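Local coordinates for sialidase B (Streptococcus pneumoniae TIGR4, PDB 4XJ8), which hydrolyses the alpha-2,3, alpha-2,6 and alpha-2,8 glycosidic linkages of terminal sialic acid residues in oligosaccharides, glycoproteins and glycolipids, at residues T33-F38 / E169-N174; I237-S242 / F256-N261; N316-D321 / V415-Y420. The protein carries 1 engineered substitution. All coordinates share one frame; numbering follows the deposited sequence.

How the interactions relate
Interaction 1 stands apart from the other two. It pairs two strands of the N-terminal lectin-like domain, and its centre is about 40 Å from that of interaction 2 and about 54 Å from that of interaction 3; interactions 1 and 3 lie on opposite sides of the chain's centre. Interactions 2 and 3 belong to the catalytic part of the chain. Their centres are about 21 Å apart and their nearest atoms about 8 Å, so they do not touch. Both lie near the probable proton acceptor D232 without touching it: the I239 side chain in interaction 2 is about 11 Å from that of D232, the N316 side chain in interaction 3 about 10 Å.

Interaction 1. Residues T33-F38 / E169-N174; sequences TVVMKF and EISLFN
Strands 33-38 and 169-173 run antiparallel, 178° between their directions, and are joined by six backbone hydrogen bonds at the pairs T33-F173, V35-S171 and K37-E169. V34-L172 and M36-I170 are the non-hydrogen-bonded pairs between them. At the centre, the bond from V35 N to S171 O is 3.0 Å, and the return bond from S171 N to V35 O is 2.8 Å. Both run close to the line of the carbonyl.

T33, V35, K37, E169, S171 and F173 share one face of the sheet. F173 CG lies beside its own backbone N (chi1 -61°), which sends the ring back along its own strand, toward the level of V35. F173 CE1 meets V35 CG2 at 4.1 Å, at a slant. The ring presents an edge to T33 O, which lies near the ring plane 3.6 Å from F173 CD1. S171 OG comes 3.8 Å from V35 CB. The two strands are neighbours in an antiparallel sheet of the N-terminal domain, a concanavalin-like beta sandwich. Strand 5-13 lies beyond 166-173, and strand 102-113 beyond 32-39.

The other face carries V34, M36, I170 and L172. M36 SD touches I170 CD1 at 4.2 Å, and V34 CG2 lies 4.4 Å from L172 CG. M36 and I170 also reach L49 and F50 of strand 46-53, which belongs to the second sheet. This face therefore looks into the sandwich interior.

K37 and E169 meet through their CB atoms, 4.1 Å apart. Their charged ends do not touch, and K37 NZ bonds T107 OG1 instead.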
# COMPACT_ATOMS: atom_id res chain seq x y z
N THR A 33 -20.29 15.41 19.67
CA THR A 33 -19.09 15.40 18.86
C THR A 33 -17.88 15.73 19.70
O THR A 33 -17.84 16.74 20.40
CB THR A 33 -19.20 16.36 17.68
OG1 THR A 33 -20.20 15.87 16.79
CG2 THR A 33 -17.86 16.45 16.92
N VAL A 34 -16.90 14.83 19.64
CA VAL A 34 -15.67 14.98 20.40
C VAL A 34 -14.54 15.38 19.45
O VAL A 34 -14.38 14.79 18.39
CB VAL A 34 -15.33 13.67 21.15
CG1 VAL A 34 -14.13 13.85 22.07
CG2 VAL A 34 -16.53 13.20 21.94
N VAL A 35 -13.80 16.42 19.82
CA VAL A 35 -12.63 16.83 19.07
C VAL A 35 -11.50 16.95 20.05
O VAL A 35 -11.61 17.64 21.06
CB VAL A 35 -12.81 18.17 18.37
CG1 VAL A 35 -11.53 18.56 17.69
CG2 VAL A 35 -13.93 18.10 17.36
N MET A 36 -10.41 16.28 19.75
CA MET A 36 -9.37 16.07 20.72
C MET A 36 -8.04 16.09 20.01
O MET A 36 -7.83 15.35 19.05
CB MET A 36 -9.60 14.72 21.39
CG MET A 36 -8.56 14.30 22.37
SD MET A 36 -9.09 12.85 23.32
CE MET A 36 -10.35 12.14 22.26
N LYS A 37 -7.14 16.96 20.45
CA LYS A 37 -5.78 16.95 19.93
C LYS A 37 -4.85 16.33 20.97
O LYS A 37 -4.65 16.88 22.04
CB LYS A 37 -5.34 18.38 19.56
CG LYS A 37 -5.87 18.86 18.20
CD LYS A 37 -5.51 20.33 17.90
CE LYS A 37 -5.83 20.72 16.44
NZ LYS A 37 -4.83 20.22 15.43
N PHE A 38 -4.29 15.16 20.66
CA PHE A 38 -3.53 14.45 21.70
C PHE A 38 -2.21 13.83 21.25
O PHE A 38 -1.93 13.68 20.05
CB PHE A 38 -4.39 13.35 22.32
CG PHE A 38 -4.42 12.11 21.52
CD1 PHE A 38 -5.18 12.03 20.37
CD2 PHE A 38 -3.65 11.01 21.89
CE1 PHE A 38 -5.20 10.87 19.61
CE2 PHE A 38 -3.66 9.85 21.14
CZ PHE A 38 -4.43 9.78 20.00
N GLU A 169 -5.63 19.58 23.62
CA GLU A 169 -6.91 20.25 23.42
C GLU A 169 -8.03 19.21 23.29
O GLU A 169 -7.89 18.22 22.58
CB GLU A 169 -6.88 21.16 22.18
CG GLU A 169 -8.23 21.87 21.93
CD GLU A 169 -8.27 22.69 20.63
OE1 GLU A 169 -7.25 23.33 20.27
OE2 GLU A 169 -9.34 22.69 19.98
N ILE A 170 -9.12 19.45 24.01
CA ILE A 170 -10.31 18.61 23.92
C ILE A 170 -11.55 19.49 24.06
O ILE A 170 -11.60 20.38 24.90
CB ILE A 170 -10.31 17.49 24.99
CG1 ILE A 170 -11.66 16.78 25.01
CG2 ILE A 170 -9.97 18.04 26.36
CD1 ILE A 170 -11.60 15.41 25.59
N SER A 171 -12.54 19.24 23.20
CA SER A 171 -13.77 20.03 23.17
C SER A 171 -14.97 19.21 22.73
O SER A 171 -14.86 18.34 21.86
CB SER A 171 -13.60 21.26 22.26
OG SER A 171 -13.11 20.89 20.98
N LEU A 172 -16.12 19.46 23.34
CA LEU A 172 -17.34 18.71 23.01
C LEU A 172 -18.42 19.60 22.43
O LEU A 172 -18.53 20.78 22.77
CB LEU A 172 -17.90 18.01 24.25
CG LEU A 172 -17.45 16.59 24.55
CD1 LEU A 172 -16.11 16.58 25.29
CD2 LEU A 172 -18.54 15.85 25.35
N PHE A 173 -19.25 19.01 21.59
CA PHE A 173 -20.33 19.74 20.95
C PHE A 173 -21.61 18.94 21.09
O PHE A 173 -21.59 17.71 20.96
CB PHE A 173 -20.01 19.97 19.47
CG PHE A 173 -18.76 20.78 19.23
CD1 PHE A 173 -17.50 20.21 19.35
CD2 PHE A 173 -18.85 22.12 18.86
CE1 PHE A 173 -16.36 20.95 19.13
CE2 PHE A 173 -17.71 22.86 18.63
CZ PHE A 173 -16.46 22.28 18.77
N ASN A 174 -22.73 19.61 21.36
CA ASN A 174 -24.02 18.90 21.45
C ASN A 174 -24.69 18.69 20.10
O ASN A 174 -25.91 18.60 20.01
CB ASN A 174 -24.98 19.58 22.44
CG ASN A 174 -24.64 19.27 23.90
OD1 ASN A 174 -24.26 18.15 24.24
ND2 ASN A 174 -24.77 20.28 24.76

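Interaction 2. Residues I237-S242 / F256-N261; sequences INIATS and FAMKFN
N238 overlaps the CD1-CE1 side of the F256 ring at a slant, with N238 CB 3.7 Å from F256 CE1 and N238 ND2 near F256 CE1 and CZ. The amide and ring planes are 72° apart, so the two groups do not stack. N238 ND2 is bonded to Y227 OH outside the contact. A240 CB adds a looser touch on F256 CD1.

The backbones meet at a classic beta bulge. A257 and M258 together stand opposite the single residue I239, and the register slips by one residue between I239 and A240. I239 O accepts two bonds from the same face of its carbonyl plane, from A257 N at 2.8 Å and from M258 N at 3.3 Å. I239 N in turn donates to M258 O at 3.0 Å. Strand 237-244 is next to the edge strand 255-256 in a four-stranded antiparallel sheet, consistent with a blade of the sialidase beta propeller. The chain turns a corner at A257, as it leaves that edge strand.

The face that carries I239 and M258 is largely apolar. The I239 and M258 side chains run alongside each other in the same direction, with their CB atoms 4.0 Å apart. I239 CG2 packs on A257 CB. T241 CG2 reaches the same methyl group, while T241 OG1 bonds W433 NE1. F287 and L303 of the next sheet cover M258. I239 also packs on F287, and its side chain is about 9 Å from that of R207, a probable substrate-binding residue.

Past M258 along the chain, F260 N makes a weak bond to N238 OD1 at 3.3 Å. N238 OD1 also lies 3.7 Å from K259 CB, the two side chains crossing at a slant.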
# COMPACT_ATOMS: atom_id res chain seq x y z
N ILE A 237 -7.02 -4.89 -9.66
CA ILE A 237 -6.02 -3.86 -9.35
C ILE A 237 -5.56 -3.16 -10.61
O ILE A 237 -5.39 -3.79 -11.65
CB ILE A 237 -4.79 -4.48 -8.69
CG1 ILE A 237 -5.21 -5.39 -7.53
CG2 ILE A 237 -3.83 -3.39 -8.23
CD1 ILE A 237 -4.09 -6.12 -6.88
N ASN A 238 -5.37 -1.84 -10.53
CA ASN A 238 -4.79 -1.08 -11.63
C ASN A 238 -3.51 -0.43 -11.15
O ASN A 238 -3.30 -0.29 -9.95
CB ASN A 238 -5.74 0.02 -12.11
CG ASN A 238 -6.99 -0.52 -12.77
OD1 ASN A 238 -6.94 -1.45 -13.58
ND2 ASN A 238 -8.14 0.06 -12.42
N ILE A 239 -2.66 -0.03 -12.08
CA ILE A 239 -1.46 0.70 -11.71
C ILE A 239 -1.70 2.16 -11.93
O ILE A 239 -2.01 2.60 -13.04
CB ILE A 239 -0.23 0.27 -12.50
CG1 ILE A 239 0.06 -1.22 -12.28
CG2 ILE A 239 0.96 1.13 -12.09
CD1 ILE A 239 0.17 -1.63 -10.82
N ALA A 240 -1.57 2.93 -10.86
CA ALA A 240 -1.84 4.36 -10.93
C ALA A 240 -0.54 5.08 -10.63
O ALA A 240 0.33 4.55 -9.94
CB ALA A 240 -2.90 4.75 -9.94
N THR A 241 -0.40 6.27 -11.19
CA THR A 241 0.82 7.03 -11.01
C THR A 241 0.43 8.46 -10.76
O THR A 241 -0.65 8.90 -11.17
CB THR A 241 1.78 6.95 -12.24
OG1 THR A 241 1.14 7.47 -13.41
CG2 THR A 241 2.19 5.53 -12.53
N SER A 242 1.30 9.18 -10.07
CA SER A 242 1.10 10.62 -9.90
C SER A 242 2.45 11.27 -9.68
O SER A 242 3.35 10.62 -9.16
CB SER A 242 0.15 10.89 -8.71
OG SER A 242 0.44 12.15 -8.11
N PHE A 256 -4.02 6.58 -14.80
CA PHE A 256 -3.63 5.18 -14.86
C PHE A 256 -2.39 4.94 -15.76
O PHE A 256 -2.27 5.53 -16.84
CB PHE A 256 -4.80 4.28 -15.29
CG PHE A 256 -5.92 4.23 -14.29
CD1 PHE A 256 -5.75 3.60 -13.07
CD2 PHE A 256 -7.16 4.78 -14.59
CE1 PHE A 256 -6.79 3.55 -12.14
CE2 PHE A 256 -8.21 4.71 -13.67
CZ PHE A 256 -8.02 4.10 -12.46
N ALA A 257 -1.46 4.11 -15.31
CA ALA A 257 -0.36 3.66 -16.14
C ALA A 257 -0.82 2.39 -16.85
O ALA A 257 -0.62 2.24 -18.05
CB ALA A 257 0.87 3.37 -15.31
N MET A 258 -1.46 1.51 -16.09
CA MET A 258 -2.03 0.27 -16.60
C MET A 258 -3.47 0.04 -16.09
O MET A 258 -3.74 0.24 -14.91
CB MET A 258 -1.15 -0.90 -16.20
CG MET A 258 0.32 -0.67 -16.49
SD MET A 258 1.22 -2.15 -17.00
CE MET A 258 2.77 -1.43 -17.49
N LYS A 259 -4.38 -0.37 -16.96
CA LYS A 259 -5.76 -0.59 -16.54
C LYS A 259 -6.54 -1.60 -17.38
O LYS A 259 -6.43 -1.65 -18.61
CB LYS A 259 -6.53 0.73 -16.50
CG LYS A 259 -6.85 1.31 -17.89
CD LYS A 259 -8.02 2.28 -17.83
CE LYS A 259 -9.16 1.74 -16.96
NZ LYS A 259 -10.43 2.51 -17.10
N PHE A 260 -7.35 -2.41 -16.71
CA PHE A 260 -8.29 -3.27 -17.41
C PHE A 260 -9.69 -2.71 -17.14
O PHE A 260 -9.87 -1.93 -16.21
CB PHE A 260 -8.17 -4.71 -16.90
CG PHE A 260 -6.98 -5.45 -17.45
CD1 PHE A 260 -6.74 -5.49 -18.82
CD2 PHE A 260 -6.10 -6.11 -16.61
CE1 PHE A 260 -5.65 -6.17 -19.33
CE2 PHE A 260 -5.03 -6.79 -17.11
CZ PHE A 260 -4.80 -6.82 -18.48
N ASN A 261 -10.66 -3.08 -17.97
CA ASN A 261 -12.02 -2.60 -17.77
C ASN A 261 -13.01 -3.74 -17.68
O ASN A 261 -14.21 -3.51 -17.76
CB ASN A 261 -12.47 -1.67 -18.89
CG ASN A 261 -11.40 -0.72 -19.32
OD1 ASN A 261 -11.21 0.33 -18.73
ND2 ASN A 261 -10.68 -1.09 -20.38

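Interaction 3. Residues N316-D321 / V415-Y420; sequences NANKAD and VTPTNY
N318 and T418 meet side chain to side chain, with their CB atoms 3.6 Å apart. Two hydrogen bonds join the same part of the loops. T418 OG1 donates to N318 O at 2.9 Å, from 49° out of the carbonyl plane and so not on a lone pair. OG1 is anti to the T418 backbone N (chi1 -171°), which carries the hydroxyl across to the other loop. N318 N donates to P417 O at 3.2 Å, in the carbonyl plane and on a lone pair.

P417 is the centre of an inverse gamma turn, in which T418 N bonds T416 O. The turn bends the chain so that P417 O and T418 OG1 both face N318. Y420 OH also donates to T416 O, so this oxygen is gripped twice.

The D321 side chain stands roughly square to that of T416, with D321 OD2 3.5 Å from the T416 CG2 methyl. The carboxylate has polar partners elsewhere: OD2 forms a salt bridge with K334, and OD1 accepts from the backbone N of G323. Farther out, N419 is fixed by N448 and G449, just ahead of strand 420-426 of the catalytic domain.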
# COMPACT_ATOMS: atom_id res chain seq x y z
N ASN A 316 -2.66 -19.62 -7.77
CA ASN A 316 -2.99 -20.58 -8.82
C ASN A 316 -2.25 -20.31 -10.14
O ASN A 316 -2.57 -20.89 -11.18
CB ASN A 316 -4.51 -20.62 -9.05
CG ASN A 316 -5.10 -19.25 -9.34
OD1 ASN A 316 -4.41 -18.23 -9.29
ND2 ASN A 316 -6.39 -19.22 -9.63
N ALA A 317 -1.25 -19.43 -10.07
CA ALA A 317 -0.43 -19.10 -11.24
C ALA A 317 0.24 -20.33 -11.82
O ALA A 317 1.02 -21.02 -11.14
CB ALA A 317 0.63 -18.06 -10.88
N ASN A 318 -0.06 -20.61 -13.08
CA ASN A 318 0.55 -21.71 -13.80
C ASN A 318 2.07 -21.62 -13.70
O ASN A 318 2.74 -21.13 -14.61
CB ASN A 318 0.11 -21.70 -15.27
CG ASN A 318 0.24 -23.05 -15.94
OD1 ASN A 318 1.27 -23.73 -15.83
ND2 ASN A 318 -0.82 -23.46 -16.65
N LYS A 319 2.61 -22.05 -12.56
CA LYS A 319 4.03 -22.28 -12.43
C LYS A 319 4.35 -23.35 -13.48
O LYS A 319 3.63 -24.35 -13.57
CB LYS A 319 4.37 -22.77 -11.02
CG LYS A 319 5.83 -23.12 -10.82
CD LYS A 319 6.00 -24.21 -9.76
CE LYS A 319 7.47 -24.63 -9.61
NZ LYS A 319 8.03 -25.29 -10.83
N ALA A 320 5.40 -23.11 -14.28
CA ALA A 320 5.82 -23.98 -15.39
C ALA A 320 5.04 -23.85 -16.71
O ALA A 320 4.75 -24.85 -17.38
CB ALA A 320 5.96 -25.47 -14.97
N ASP A 321 4.70 -22.62 -17.08
CA ASP A 321 4.27 -22.28 -18.44
C ASP A 321 4.42 -20.77 -18.60
O ASP A 321 4.03 -20.01 -17.73
CB ASP A 321 2.83 -22.71 -18.71
CG ASP A 321 2.44 -22.58 -20.18
OD1 ASP A 321 3.11 -21.83 -20.93
OD2 ASP A 321 1.46 -23.23 -20.60
N VAL A 415 -5.81 -15.93 -22.72
CA VAL A 415 -4.38 -16.16 -22.68
C VAL A 415 -4.12 -17.30 -21.71
O VAL A 415 -5.06 -17.84 -21.13
CB VAL A 415 -3.59 -14.91 -22.24
CG1 VAL A 415 -3.74 -13.80 -23.28
CG2 VAL A 415 -4.07 -14.45 -20.88
N THR A 416 -2.86 -17.66 -21.53
CA THR A 416 -2.51 -18.75 -20.64
C THR A 416 -2.70 -18.27 -19.20
O THR A 416 -2.29 -17.16 -18.86
CB THR A 416 -1.06 -19.19 -20.87
OG1 THR A 416 -0.77 -19.16 -22.28
CG2 THR A 416 -0.81 -20.58 -20.31
N PRO A 417 -3.33 -19.10 -18.35
CA PRO A 417 -3.56 -18.67 -16.96
C PRO A 417 -2.29 -18.69 -16.11
O PRO A 417 -2.20 -19.48 -15.17
CB PRO A 417 -4.56 -19.71 -16.43
CG PRO A 417 -4.39 -20.89 -17.32
CD PRO A 417 -4.01 -20.36 -18.67
N THR A 418 -1.34 -17.82 -16.44
CA THR A 418 -0.13 -17.65 -15.65
C THR A 418 0.20 -16.17 -15.54
O THR A 418 -0.52 -15.33 -16.08
CB THR A 418 1.08 -18.36 -16.30
OG1 THR A 418 2.19 -18.36 -15.39
CG2 THR A 418 1.48 -17.66 -17.60
N ASN A 419 1.29 -15.86 -14.87
CA ASN A 419 1.71 -14.47 -14.68
C ASN A 419 2.75 -13.96 -15.72
O ASN A 419 3.69 -14.67 -16.09
CB ASN A 419 2.24 -14.29 -13.26
CG ASN A 419 3.55 -15.01 -13.04
OD1 ASN A 419 3.60 -16.24 -12.97
ND2 ASN A 419 4.62 -14.24 -12.93
N TYR A 420 2.56 -12.72 -16.17
CA TYR A 420 3.44 -12.12 -17.16
C TYR A 420 4.04 -10.82 -16.62
O TYR A 420 3.73 -10.40 -15.50
CB TYR A 420 2.66 -11.79 -18.44
CG TYR A 420 1.83 -12.91 -19.03
CD1 TYR A 420 0.63 -13.29 -18.46
CD2 TYR A 420 2.25 -13.57 -20.18
CE1 TYR A 420 -0.14 -14.31 -19.01
CE2 TYR A 420 1.48 -14.58 -20.74
CZ TYR A 420 0.29 -14.94 -20.15
OH TYR A 420 -0.47 -15.94 -20.69